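Local coordinates for protein beta-galactosidase (Trichoderma reesei, PDB 3OG2) that probably hydrolyses terminal non-reducing beta-D-galactose residues in beta-D-galactosides, as a glycoside hydrolase of family 35, at residues Ser44-Pro49 against Ile318-Met323; Asp238-Gly243 against Leu276-Gly281; Gly256-Trp261 against Arg305-Asn310. One frame throughout, in Å; residues are numbered along the deposited sequence. Where two conformers were deposited one is given.

Contact 1. Residues Ser44-Pro49 against Ile318-Met323; sequences SGEVHP and IFNIYM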
loop_
_atom_site.group_PDB
_atom_site.type_symbol
_atom_site.label_atom_id
_atom_site.label_comp_id
_atom_site.label_asym_id
_atom_site.label_seq_id
_atom_site.Cartn_x
_atom_site.Cartn_y
_atom_site.Cartn_z
ATOM N N SER A 44 -10.746 3.440 6.869
ATOM C CA SER A 44 -10.013 3.831 5.668
ATOM C C SER A 44 -8.888 2.890 5.358
ATOM O O SER A 44 -8.322 2.315 6.299
ATOM C CB SER A 44 -9.468 5.253 5.954
ATOM O OG SER A 44 -8.710 5.727 4.833
ATOM N N GLY A 45 -8.567 2.801 4.084
ATOM C CA GLY A 45 -7.425 2.000 3.667
ATOM C C GLY A 45 -6.431 2.870 2.906
ATOM O O GLY A 45 -6.873 3.660 2.062
ATOM N N GLU A 46 -5.158 2.665 3.064
ATOM C CA GLU A 46 -4.159 3.437 2.354
ATOM C C GLU A 46 -3.883 2.834 0.959
ATOM O O GLU A 46 -3.649 1.619 0.863
ATOM C CB GLU A 46 -2.823 3.424 3.127
ATOM C CG GLU A 46 -1.853 4.434 2.571
ATOM C CD GLU A 46 -1.949 5.833 3.116
ATOM O OE1 GLU A 46 -2.806 6.140 3.999
ATOM O OE2 GLU A 46 -1.138 6.697 2.654
ATOM N N VAL A 47 -3.909 3.713 -0.041
ATOM C CA VAL A 47 -3.629 3.384 -1.454
ATOM C C VAL A 47 -2.811 4.525 -2.035
ATOM O O VAL A 47 -3.182 5.668 -1.816
ATOM C CB VAL A 47 -4.919 3.223 -2.263
ATOM C CG1 VAL A 47 -4.609 2.971 -3.751
ATOM C CG2 VAL A 47 -5.807 2.120 -1.690
ATOM N N HIS A 48 -1.751 4.216 -2.761
ATOM C CA HIS A 48 -0.905 5.298 -3.303
ATOM C C HIS A 48 -1.046 5.296 -4.804
ATOM O O HIS A 48 -0.609 4.364 -5.458
ATOM C CB HIS A 48 0.555 5.090 -2.944
ATOM C CG HIS A 48 0.759 5.208 -1.447
ATOM N ND1 HIS A 48 1.881 4.804 -0.825
ATOM C CD2 HIS A 48 -0.096 5.748 -0.526
ATOM C CE1 HIS A 48 1.712 5.066 0.490
ATOM N NE2 HIS A 48 0.529 5.626 0.696
ATOM N N PRO A 49 -1.704 6.301 -5.391
ATOM C CA PRO A 49 -2.014 6.254 -6.834
ATOM C C PRO A 49 -0.761 6.099 -7.669
ATOM O O PRO A 49 -0.798 5.438 -8.715
ATOM C CB PRO A 49 -2.738 7.572 -7.107
ATOM C CG PRO A 49 -2.553 8.422 -5.914
ATOM C CD PRO A 49 -2.283 7.496 -4.734
ATOM N N ILE A 318 -11.689 7.386 13.650
ATOM C CA ILE A 318 -11.107 7.653 12.300
ATOM C C ILE A 318 -9.911 6.697 12.287
ATOM O O ILE A 318 -8.988 6.864 13.111
ATOM C CB ILE A 318 -10.684 9.113 12.097
ATOM C CG1 ILE A 318 -11.886 10.073 12.180
ATOM C CG2 ILE A 318 -9.914 9.236 10.764
ATOM C CD1 ILE A 318 -11.526 11.521 12.028
ATOM N N PHE A 319 -9.960 5.681 11.424
ATOM C CA PHE A 319 -9.026 4.548 11.537
ATOM C C PHE A 319 -8.568 4.190 10.151
ATOM O O PHE A 319 -9.388 3.704 9.344
ATOM C CB PHE A 319 -9.811 3.407 12.211
ATOM C CG PHE A 319 -9.002 2.157 12.566
ATOM C CD1 PHE A 319 -7.628 2.137 12.761
ATOM C CD2 PHE A 319 -9.734 0.995 12.739
ATOM C CE1 PHE A 319 -6.971 0.965 13.154
ATOM C CE2 PHE A 319 -9.071 -0.182 13.106
ATOM C CZ PHE A 319 -7.726 -0.194 13.317
ATOM N N ASN A 320 -7.281 4.385 9.826
ATOM C CA ASN A 320 -6.768 4.122 8.490
ATOM C C ASN A 320 -5.669 3.071 8.554
ATOM O O ASN A 320 -4.768 3.167 9.385
ATOM C CB ASN A 320 -6.224 5.407 7.881
ATOM C CG ASN A 320 -5.587 5.181 6.511
ATOM O OD1 ASN A 320 -6.246 4.693 5.577
ATOM N ND2 ASN A 320 -4.319 5.501 6.353
ATOM N N ILE A 321 -5.799 2.085 7.676
ATOM C CA ILE A 321 -4.882 0.947 7.642
ATOM C C ILE A 321 -3.814 1.137 6.588
ATOM O O ILE A 321 -4.088 1.218 5.389
ATOM C CB ILE A 321 -5.673 -0.357 7.344
ATOM C CG1 ILE A 321 -6.816 -0.598 8.367
ATOM C CG2 ILE A 321 -4.728 -1.573 7.255
ATOM C CD1 ILE A 321 -6.342 -0.485 9.826
ATOM N N TYR A 322 -2.538 1.282 7.059
ATOM C CA TYR A 322 -1.387 1.566 6.186
ATOM C C TYR A 322 -0.618 0.256 6.089
ATOM O O TYR A 322 -0.056 -0.129 7.142
ATOM C CB TYR A 322 -0.548 2.701 6.819
ATOM C CG TYR A 322 0.568 3.127 5.886
ATOM C CD1 TYR A 322 1.695 2.346 5.631
ATOM C CD2 TYR A 322 0.514 4.354 5.202
ATOM C CE1 TYR A 322 2.692 2.729 4.792
ATOM C CE2 TYR A 322 1.510 4.780 4.331
ATOM C CZ TYR A 322 2.592 3.959 4.129
ATOM O OH TYR A 322 3.571 4.332 3.239
ATOM N N MET A 323 -0.385 -0.366 4.948
ATOM C CA MET A 323 -1.081 -0.163 3.672
ATOM C C MET A 323 -2.307 -1.093 3.612
ATOM O O MET A 323 -2.322 -2.148 4.266
ATOM C CB MET A 323 -0.177 -0.577 2.514
ATOM C CG MET A 323 1.091 0.293 2.355
ATOM S SD MET A 323 0.731 2.038 2.095
ATOM C CE MET A 323 0.034 2.013 0.442
#

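Contact 2. Residues Asp238-Gly243 against Leu276-Gly281; sequences DGYPLG and LVEFQG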
loop_
_atom_site.group_PDB
_atom_site.type_symbol
_atom_site.label_atom_id
_atom_site.label_comp_id
_atom_site.label_asym_id
_atom_site.label_seq_id
_atom_site.Cartn_x
_atom_site.Cartn_y
_atom_site.Cartn_z
ATOM N N ASP A 238 -0.152 7.926 14.734
ATOM C CA ASP A 238 0.071 6.650 14.026
ATOM C C ASP A 238 0.478 5.552 14.991
ATOM O O ASP A 238 0.732 5.826 16.180
ATOM C CB ASP A 238 1.171 6.858 12.990
ATOM C CG ASP A 238 0.721 7.828 11.905
ATOM O OD1 ASP A 238 -0.469 8.197 11.811
ATOM O OD2 ASP A 238 1.580 8.253 11.063
ATOM N N GLY A 239 0.513 4.325 14.511
ATOM C CA GLY A 239 1.034 3.252 15.361
ATOM C C GLY A 239 1.389 2.032 14.545
ATOM O O GLY A 239 0.565 1.598 13.736
ATOM N N TYR A 240 2.587 1.484 14.787
ATOM C CA TYR A 240 3.033 0.253 14.160
ATOM C C TYR A 240 3.582 -0.653 15.274
ATOM O O TYR A 240 4.783 -0.911 15.373
ATOM C CB TYR A 240 4.107 0.527 13.110
ATOM C CG TYR A 240 3.554 1.275 11.931
ATOM C CD1 TYR A 240 3.491 2.676 11.972
ATOM C CD2 TYR A 240 3.130 0.621 10.782
ATOM C CE1 TYR A 240 2.984 3.406 10.896
ATOM C CE2 TYR A 240 2.636 1.333 9.690
ATOM C CZ TYR A 240 2.576 2.725 9.759
ATOM O OH TYR A 240 2.078 3.402 8.641
ATOM N N PRO A 241 2.695 -1.122 16.144
ATOM C CA PRO A 241 3.157 -1.727 17.399
ATOM C C PRO A 241 3.870 -3.031 17.217
ATOM O O PRO A 241 4.632 -3.402 18.131
ATOM C CB PRO A 241 1.863 -1.902 18.216
ATOM C CG PRO A 241 0.722 -1.759 17.251
ATOM C CD PRO A 241 1.225 -1.006 16.034
ATOM N N LEU A 242 3.318 -3.751 16.233
ATOM C CA LEU A 242 3.711 -5.153 16.118
ATOM C C LEU A 242 5.157 -5.132 15.637
ATOM O O LEU A 242 5.953 -6.037 15.818
ATOM C CB LEU A 242 2.815 -5.964 15.174
ATOM C CG LEU A 242 3.308 -7.395 14.953
ATOM C CD1 LEU A 242 3.285 -8.186 16.253
ATOM C CD2 LEU A 242 2.538 -8.101 13.869
ATOM N N GLY A 243 5.543 -4.042 14.978
ATOM C CA GLY A 243 6.889 -3.879 14.529
ATOM C C GLY A 243 7.058 -4.592 13.188
ATOM O O GLY A 243 6.085 -5.044 12.604
ATOM N N LEU A 276 -6.520 7.360 14.327
ATOM C CA LEU A 276 -5.299 6.654 13.995
ATOM C C LEU A 276 -5.157 6.818 12.473
ATOM O O LEU A 276 -5.782 6.110 11.688
ATOM C CB LEU A 276 -5.341 5.171 14.384
ATOM C CG LEU A 276 -5.353 4.963 15.902
ATOM C CD1 LEU A 276 -5.609 3.484 16.217
ATOM C CD2 LEU A 276 -4.038 5.441 16.523
ATOM N N VAL A 277 -4.365 7.800 12.088
ATOM C CA VAL A 277 -4.268 8.162 10.671
ATOM C C VAL A 277 -3.418 7.157 9.919
ATOM O O VAL A 277 -3.546 6.962 8.720
ATOM C CB VAL A 277 -3.718 9.609 10.559
ATOM C CG1 VAL A 277 -3.412 9.993 9.108
ATOM C CG2 VAL A 277 -4.805 10.496 11.138
ATOM N N GLU A 278 -2.502 6.435 10.598
ATOM C CA GLU A 278 -1.842 5.259 10.025
ATOM C C GLU A 278 -1.770 4.211 11.122
ATOM O O GLU A 278 -1.138 4.469 12.168
ATOM C CB GLU A 278 -0.407 5.454 9.561
ATOM C CG GLU A 278 -0.291 6.573 8.508
ATOM C CD GLU A 278 1.171 6.866 8.272
ATOM O OE1 GLU A 278 2.077 6.051 8.599
ATOM O OE2 GLU A 278 1.471 7.947 7.718
ATOM N N PHE A 279 -2.391 3.074 10.894
ATOM C CA PHE A 279 -2.224 1.951 11.809
ATOM C C PHE A 279 -1.742 0.757 10.994
ATOM O O PHE A 279 -2.234 0.499 9.890
ATOM C CB PHE A 279 -3.517 1.641 12.571
ATOM C CG PHE A 279 -3.182 0.630 13.679
ATOM C CD1 PHE A 279 -2.586 1.058 14.882
ATOM C CD2 PHE A 279 -3.422 -0.723 13.486
ATOM C CE1 PHE A 279 -2.250 0.112 15.845
ATOM C CE2 PHE A 279 -3.086 -1.641 14.464
ATOM C CZ PHE A 279 -2.483 -1.241 15.627
ATOM N N GLN A 280 -0.794 0.005 11.547
ATOM C CA GLN A 280 -0.147 -1.092 10.848
ATOM C C GLN A 280 -1.096 -2.048 10.139
ATOM O O GLN A 280 -1.974 -2.693 10.749
ATOM C CB GLN A 280 0.656 -1.853 11.922
ATOM C CG GLN A 280 1.508 -2.967 11.331
ATOM C CD GLN A 280 2.707 -3.273 12.215
ATOM O OE1 GLN A 280 2.708 -3.034 13.435
ATOM N NE2 GLN A 280 3.762 -3.784 11.585
ATOM N N GLY A 281 -0.849 -2.166 8.832
ATOM C CA GLY A 281 -1.509 -3.141 7.971
ATOM C C GLY A 281 -0.525 -4.079 7.292
ATOM O O GLY A 281 -0.975 -4.868 6.435
#

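Contact 3. Residues Gly256-Trp261 against Arg305-Asn310; sequences GLPTTW and RVFYKN. With MAN (alpha-D-mannopyranose), chain B.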
loop_
_atom_site.group_PDB
_atom_site.type_symbol
_atom_site.label_atom_id
_atom_site.label_comp_id
_atom_site.label_asym_id
_atom_site.label_seq_id
_atom_site.Cartn_x
_atom_site.Cartn_y
_atom_site.Cartn_z
ATOM N N GLY A 256 3.980 -5.260 23.414
ATOM C CA GLY A 256 3.702 -4.730 22.050
ATOM C C GLY A 256 2.294 -4.185 21.902
ATOM O O GLY A 256 2.020 -3.354 21.010
ATOM N N LEU A 257 1.303 -4.593 22.710
ATOM C CA LEU A 257 -0.062 -4.097 22.511
ATOM C C LEU A 257 -0.167 -2.693 23.042
ATOM O O LEU A 257 0.170 -2.439 24.206
ATOM C CB LEU A 257 -1.032 -5.041 23.232
ATOM C CG LEU A 257 -2.498 -4.728 22.909
ATOM C CD1 LEU A 257 -2.893 -5.197 21.520
ATOM C CD2 LEU A 257 -3.405 -5.352 23.977
ATOM N N PRO A 258 -0.658 -1.725 22.288
ATOM C CA PRO A 258 -0.846 -0.380 22.890
ATOM C C PRO A 258 -1.911 -0.342 23.962
ATOM O O PRO A 258 -3.052 -0.788 23.743
ATOM C CB PRO A 258 -1.341 0.461 21.711
ATOM C CG PRO A 258 -1.225 -0.356 20.484
ATOM C CD PRO A 258 -1.028 -1.770 20.866
ATOM N N THR A 259 -1.561 0.189 25.132
ATOM C CA THR A 259 -2.558 0.172 26.203
ATOM C C THR A 259 -2.836 1.592 26.711
ATOM O O THR A 259 -3.595 1.707 27.666
ATOM C CB THR A 259 -2.064 -0.664 27.400
ATOM O OG1 THR A 259 -0.828 -0.115 27.884
ATOM C CG2 THR A 259 -1.822 -2.112 26.968
ATOM N N THR A 260 -2.264 2.635 26.104
ATOM C CA THR A 260 -2.415 3.976 26.681
ATOM C C THR A 260 -3.171 4.938 25.811
ATOM O O THR A 260 -3.313 6.096 26.182
ATOM C CB THR A 260 -1.024 4.605 26.966
ATOM O OG1 THR A 260 -0.357 4.808 25.739
ATOM C CG2 THR A 260 -0.147 3.654 27.800
ATOM N N TRP A 261 -3.670 4.514 24.639
ATOM C CA TRP A 261 -4.106 5.516 23.670
ATOM C C TRP A 261 -5.416 6.205 24.049
ATOM O O TRP A 261 -5.596 7.367 23.629
ATOM C CB TRP A 261 -4.126 4.863 22.289
ATOM C CG TRP A 261 -2.771 4.641 21.715
ATOM C CD1 TRP A 261 -1.578 5.111 22.149
ATOM C CD2 TRP A 261 -2.473 3.856 20.542
ATOM N NE1 TRP A 261 -0.541 4.675 21.347
ATOM C CE2 TRP A 261 -1.085 3.910 20.345
ATOM C CE3 TRP A 261 -3.307 3.123 19.659
ATOM C CZ2 TRP A 261 -0.434 3.260 19.280
ATOM C CZ3 TRP A 261 -2.660 2.484 18.612
ATOM C CH2 TRP A 261 -1.262 2.545 18.427
ATOM N N ARG A 305 -7.375 -9.235 14.220
ATOM C CA ARG A 305 -8.505 -9.292 15.193
ATOM C C ARG A 305 -8.027 -8.866 16.578
ATOM O O ARG A 305 -8.822 -8.192 17.261
ATOM C CB ARG A 305 -9.175 -10.623 15.131
ATOM C CG ARG A 305 -8.257 -11.746 15.533
ATOM C CD ARG A 305 -8.796 -13.057 14.865
ATOM N NE ARG A 305 -8.059 -14.150 15.475
ATOM C CZ ARG A 305 -8.180 -15.447 15.151
ATOM N NH1 ARG A 305 -8.978 -15.892 14.164
ATOM N NH2 ARG A 305 -7.454 -16.324 15.853
ATOM N N VAL A 306 -6.796 -9.171 17.004
ATOM C CA VAL A 306 -6.391 -8.691 18.347
ATOM C C VAL A 306 -6.086 -7.210 18.343
ATOM O O VAL A 306 -6.585 -6.440 19.188
ATOM C CB VAL A 306 -5.170 -9.485 18.864
ATOM C CG1 VAL A 306 -4.705 -8.942 20.219
ATOM C CG2 VAL A 306 -5.459 -10.987 18.969
ATOM N N PHE A 307 -5.218 -6.761 17.403
ATOM C CA PHE A 307 -4.809 -5.361 17.484
ATOM C C PHE A 307 -5.868 -4.372 16.999
ATOM O O PHE A 307 -5.968 -3.260 17.536
ATOM C CB PHE A 307 -3.525 -5.125 16.656
ATOM C CG PHE A 307 -2.265 -5.617 17.347
ATOM C CD1 PHE A 307 -1.919 -6.951 17.337
ATOM C CD2 PHE A 307 -1.436 -4.642 17.977
ATOM C CE1 PHE A 307 -0.750 -7.367 17.921
ATOM C CE2 PHE A 307 -0.258 -5.085 18.601
ATOM C CZ PHE A 307 0.078 -6.424 18.564
ATOM N N TYR A 308 -6.657 -4.717 15.988
ATOM C CA TYR A 308 -7.645 -3.734 15.494
ATOM C C TYR A 308 -8.786 -3.614 16.483
ATOM O O TYR A 308 -9.276 -2.514 16.761
ATOM C CB TYR A 308 -8.154 -4.038 14.104
ATOM C CG TYR A 308 -7.087 -3.970 13.005
ATOM C CD1 TYR A 308 -5.760 -3.670 13.271
ATOM C CD2 TYR A 308 -7.468 -4.207 11.690
ATOM C CE1 TYR A 308 -4.828 -3.610 12.247
ATOM C CE2 TYR A 308 -6.535 -4.160 10.661
ATOM C CZ TYR A 308 -5.225 -3.856 10.953
ATOM O OH TYR A 308 -4.307 -3.813 9.930
ATOM N N LYS A 309 -9.232 -4.735 17.069
ATOM C CA LYS A 309 -10.276 -4.616 18.111
ATOM C C LYS A 309 -9.714 -3.918 19.344
ATOM O O LYS A 309 -10.494 -3.275 20.053
ATOM C CB LYS A 309 -10.819 -6.010 18.454
ATOM C CG LYS A 309 -11.608 -6.599 17.264
ATOM C CD LYS A 309 -12.092 -8.017 17.532
ATOM C CE LYS A 309 -12.665 -8.612 16.226
ATOM N NZ LYS A 309 -13.281 -9.926 16.417
ATOM N N ASN A 310 -8.388 -3.992 19.594
ATOM C CA ASN A 310 -7.843 -3.205 20.697
ATOM C C ASN A 310 -7.943 -1.714 20.434
ATOM O O ASN A 310 -7.984 -0.915 21.391
ATOM C CB ASN A 310 -6.380 -3.619 20.884
ATOM C CG ASN A 310 -5.748 -2.954 22.070
ATOM O OD1 ASN A 310 -6.214 -3.173 23.217
ATOM N ND2 ASN A 310 -4.709 -2.155 21.822
HETATM C C1 MAN B . -7.959 -21.917 12.728
HETATM C C2 MAN B . -8.567 -21.146 13.884
HETATM C C3 MAN B . -8.160 -19.671 13.878
HETATM C C4 MAN B . -6.639 -19.603 13.823
HETATM C C5 MAN B . -6.128 -20.327 12.566
HETATM C C6 MAN B . -4.581 -20.391 12.590
HETATM O O2 MAN B . -8.063 -21.773 15.052
HETATM O O3 MAN B . -8.640 -19.020 15.033
HETATM O O4 MAN B . -6.270 -18.249 13.728
HETATM O O5 MAN B . -6.584 -21.676 12.634
HETATM O O6 MAN B . -4.117 -20.901 11.351
#

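Contact 1. Residues Ser44-Pro49 against Ile318-Met323
Met-323 lays its methyl group over one face of the His-48 imidazole. CE sits 3.5 Å from the ring centroid and only 10° off the ring normal, a CH-pi contact. The methionine chain is bent at both chi2 and chi3, and this folds SD and CE back under the histidine. SD also lies over the centre of the Tyr-322 ring, and it touches Glu-46 CG at 3.6 Å. A cis peptide bond joins Tyr-322 to Met-323.

At the edge of the imidazole, His-48 NE2 donates to Glu-46 OE2 at 2.8 Å. The carboxylate oxygen lies in the ring plane and uses its anti lone pair. Also near the ring plane, Tyr-322 OH approaches the neighbouring atom CE1 of His-48; that hydroxyl is hydrogen-bonded to Tyr-342.

The backbones pair as parallel strands, 38-47 beside 318-321, which are the first and last parallel strands of the TIM barrel. This pairing closes the barrel. Ser-44 N donates to Phe-319 O, Ile-321 N to Ser-44 O, and Glu-46 N to Ile-321 O.

Ser-44 and Asn-320 put their side chains on the same face of the sheet. Ser-44 OG donates to Asn-320 OD1 at 2.8 Å, from 42° above the amide carbonyl plane. The other end of the amide, Asn-320 ND2, gives a hydrogen to Glu-46 OE1 at 2.9 Å. Glu-46 reaches it with CG anti to the backbone N (chi1 -168°) and a bend at chi2. Its buried carboxylate is further held by Ser-74 on OE1 and by a salt bridge from Arg-114 to OE2. Asn-320 ND2 has a second acceptor in Val-277 O.

Contact 2. Residues Asp238-Gly243 against Leu276-Gly281
Tyr-240 lies against Gln-280 along one side of its ring and meets Glu-278 with its hydroxyl. Its CB is 3.8 Å from Gln-280 OE1. CD2 packs on Gln-280 CB at 3.7 Å, and Gln-280 N sits over a face of the ring. CE1 and CZ come near Glu-278 OE1. At the tip, Tyr-240 OH donates to Glu-278 OE1 at 2.6 Å. The oxygen lies in the ring plane, and the hydroxyl meets it on the anti side, 25° out of the carboxylate plane.

Gln-280 reaches the turn that follows the strand. With CG anti to the backbone N (chi1 -175°) and the chain extended, its amide comes to the backbone of 242-243, where two conformers exist. In the conformer given, OE1 accepts from Leu-242 N at 3.0 Å, and NE2 donates to Gly-243 O at 2.8 Å. NE2 also donates to Gly-282 O.

The strands 236-239 and 275-280 run parallel, joined through helix 261-268 as a beta-alpha-beta crossover of the TIM barrel. Gly-239 N donates to Glu-278 O, and Gln-280 N to Gly-239 O. Pro-241 CG packs on Phe-279 CZ at 3.6 Å.

Glu-278 belongs to the galactose-binding site seen for this enzyme. A phenylalanine in place of Tyr-240 would probably leave Glu-278 OE1 without its hydroxyl donor and the carboxylate freer to turn.

Asp-238 OD2 lies 3.3 Å from Glu-278 OE1, with the two carboxylate planes 27° apart. Asp-238 OD2 is also close to Glu-180, another residue of the site. Arg-114 forms a salt bridge with Glu-278 OE2. The tyrosine hydroxyl on OE1 and the arginine on OE2 therefore probably fix the rotation of the Glu-278 carboxylate beside the sugar site.

Contact 3. Residues Gly256-Trp261 against Arg305-Asn310
Leu-257 and Asn-310 reach toward each other from opposite directions. Leu-257 has CG anti to its backbone N (chi1 -171°), which directs its branched end at the helix. Both methyls lie over one face of the Asn-310 amide, CD1 toward ND2 at 3.6 Å and CD2 toward OD1. CD1 also rests over one face of the Phe-307 ring, offset toward the rim. This is a CH-pi contact, 4.1 Å from the ring centroid.

Asn-310 makes the polar link. Its CG too is trans to the main-chain N (chi1 -175°), and this carries the amide out to the loop. ND2 donates to Pro-258 O at 2.9 Å, with an N-H...O angle of 167°. The oxygen lies in the amide plane, and the donor sits in the carbonyl plane on a lone pair. This nearly straight bond probably fixes the rotation of the amide.

The Phe-307 side chain turns its CE2 corner to the loop. Gly-256 O approaches the ring edge near its plane, 3.7 Å from CE2. Pro-258 CD comes obliquely to the same CE2 at 4.1 Å. Within the loop, Pro-258 CB covers the centre of one face of the Trp-261 indole.

At the start of 305-310, Arg-305 extends from CG to NE in the other direction, toward a glycan. NH2 donates to mannose O3 at 3.1 Å, and NH1 adds a longer bond to the same oxygen.

The contact packs the loop before helix 261-268 on the outer helix 301-313 of the barrel. Trp-261 opens helix 261-268 and touches Leu-276 and Phe-279 of strand 275-280. Lys-309 pairs with Glu-470, and Leu-257 also touches Arg-411 on strand 406-412.

In the fold
The three contacts belong to one TIM-barrel domain. Contacts 1 and 2 have centres about 11 Å apart and share a sheet. Ile-318 O to Leu-276 N and Tyr-322 O to Gly-281 N, both 2.8 Å, are probable hydrogen bonds. Contact 2 supplies Glu-278 to the galactose site seen in another structure of this enzyme, and contact 1 lies beside it. By nearest side-chain atoms, His-48 is about 3 Å from Tyr-76, and Tyr-322 about 4 Å from Glu-122. Contact 3 is centred about 10 Å from contact 2 and 18 Å from contact 1. Tyr-308 of its helix connects inward, with OH 2.7 Å from Gln-280 O and its ring against Phe-319.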